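Local coordinates for actin-binding protein, cofilin/tropomyosin family protein, putative (Entamoeba histolytica, PDB 4LIZ), which binds actin filaments and stabilises them, and may contribute to phagocytosis and pseudopod formation by helping to maintain F-actin, at residues A[26-31]-A[52-57]. Sequence-based numbering, arbitrary orientation.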
# COMPACT_ATOMS: atom_id res chain seq x y z
N PHE A 26 4.51 5.13 6.50
CA PHE A 26 3.89 3.97 5.85
C PHE A 26 2.79 3.40 6.66
O PHE A 26 2.76 3.53 7.91
CB PHE A 26 4.98 2.85 5.62
CG PHE A 26 5.25 1.95 6.78
CD1 PHE A 26 6.15 2.34 7.72
CD2 PHE A 26 4.59 0.78 6.98
CE1 PHE A 26 6.38 1.56 8.84
CE2 PHE A 26 4.79 -0.02 8.06
CZ PHE A 26 5.67 0.43 9.04
N VAL A 27 1.87 2.68 6.03
CA VAL A 27 0.88 1.87 6.64
C VAL A 27 0.64 0.60 5.89
O VAL A 27 0.75 0.64 4.63
CB VAL A 27 -0.43 2.62 6.92
CG1 VAL A 27 -1.02 3.17 5.60
CG2 VAL A 27 -1.48 1.82 7.66
N VAL A 28 0.42 -0.48 6.60
CA VAL A 28 -0.01 -1.78 6.02
C VAL A 28 -1.32 -2.14 6.60
O VAL A 28 -1.45 -2.12 7.85
CB VAL A 28 1.07 -2.85 6.22
CG1 VAL A 28 0.59 -4.19 5.64
CG2 VAL A 28 2.39 -2.47 5.64
N PHE A 29 -2.33 -2.46 5.77
CA PHE A 29 -3.60 -2.91 6.19
C PHE A 29 -3.81 -4.38 5.96
O PHE A 29 -3.38 -4.92 4.91
CB PHE A 29 -4.75 -2.20 5.41
CG PHE A 29 -4.75 -0.68 5.53
CD1 PHE A 29 -5.26 -0.10 6.71
CD2 PHE A 29 -4.24 0.16 4.56
CE1 PHE A 29 -5.26 1.27 6.81
CE2 PHE A 29 -4.28 1.55 4.72
CZ PHE A 29 -4.78 2.07 5.87
N GLY A 30 -4.36 -5.01 6.95
CA GLY A 30 -4.84 -6.37 6.81
C GLY A 30 -6.32 -6.45 6.68
O GLY A 30 -7.08 -5.48 6.78
N VAL A 31 -6.79 -7.64 6.33
CA VAL A 31 -8.17 -7.86 5.98
C VAL A 31 -8.77 -8.88 6.91
O VAL A 31 -8.28 -10.02 6.96
CB VAL A 31 -8.23 -8.29 4.44
CG1 VAL A 31 -9.67 -8.53 4.01
CG2 VAL A 31 -7.70 -7.26 3.53
N LYS A 52 7.56 -4.36 3.54
CA LYS A 52 7.83 -5.73 3.13
C LYS A 52 7.88 -6.62 4.35
O LYS A 52 7.38 -7.67 4.31
CB LYS A 52 9.10 -5.84 2.28
CG LYS A 52 8.92 -5.38 0.85
CD LYS A 52 10.23 -5.26 0.09
CE LYS A 52 10.82 -6.62 -0.22
NZ LYS A 52 12.05 -6.35 -1.00
N ALA A 53 8.47 -6.12 5.43
CA ALA A 53 8.49 -6.89 6.63
C ALA A 53 7.20 -7.29 7.24
O ALA A 53 7.04 -8.27 7.96
CB ALA A 53 9.33 -6.14 7.68
N ALA A 54 6.17 -6.47 6.96
CA ALA A 54 4.83 -6.68 7.40
C ALA A 54 3.91 -7.52 6.49
O ALA A 54 2.83 -7.91 6.95
CB ALA A 54 4.13 -5.32 7.70
N LEU A 55 4.39 -7.77 5.27
CA LEU A 55 3.58 -8.53 4.32
C LEU A 55 3.66 -10.04 4.59
O LEU A 55 4.81 -10.50 4.62
CB LEU A 55 3.97 -8.18 2.92
CG LEU A 55 3.69 -6.75 2.50
CD1 LEU A 55 4.22 -6.42 1.09
CD2 LEU A 55 2.23 -6.41 2.56
N LYS A 56 2.59 -10.73 4.68
CA LYS A 56 2.55 -12.15 5.14
C LYS A 56 2.14 -13.04 3.96
O LYS A 56 1.25 -12.73 3.17
CB LYS A 56 1.60 -12.28 6.28
CG LYS A 56 1.90 -11.45 7.53
CD LYS A 56 3.35 -11.67 7.98
CE LYS A 56 3.68 -10.81 9.21
NZ LYS A 56 5.13 -10.50 9.14
N GLU A 57 2.88 -14.14 3.83
CA GLU A 57 2.67 -15.06 2.73
C GLU A 57 1.30 -15.63 2.64
O GLU A 57 0.84 -15.96 1.51
CB GLU A 57 3.66 -16.27 2.92
CG GLU A 57 3.74 -17.12 1.64
CD GLU A 57 4.33 -18.50 1.82
OE1 GLU A 57 5.09 -18.72 2.80
OE2 GLU A 57 4.04 -19.33 0.92
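V28 touches both A54 and L55, one methyl for each. From CB, which faces the segment 52-57, the side chain forks. With CG1 anti to the backbone N (chi1 179°), CG2 is left anti to the carbonyl carbon. CG2 meets A54 CB at 3.9 Å, methyl against methyl; alanine suits this place because the backbones come near, the CA atoms of V28 and A54 lying 7.0 Å apart. CG1 reaches L55 CD2, 4.1 Å away, where the longer leucine chain lies across the valine at a slant. V28 sits on strand 26-32, an inner strand of the mixed sheet of the ADF-homology fold, hydrogen-bonded through its backbone to D41 and A42 of strand 37-44; helix 48-54 packs on this face of the sheet. Branched at CB, valine suits a strand, and its two short methyls are enough to reach both A54 and L55. The backbone turns here, L55 N bonding to K52 O at 3.1 Å. The buried L55 side chain also touches Q61 of strand 60-69 and L124, while its exposed neighbour K56 carries its amine back to A53 O in a weak hydrogen bond. The side-chain amide of Q61 bridges the turn, OE1 accepting from K56 N and NE2 donating to A54 O.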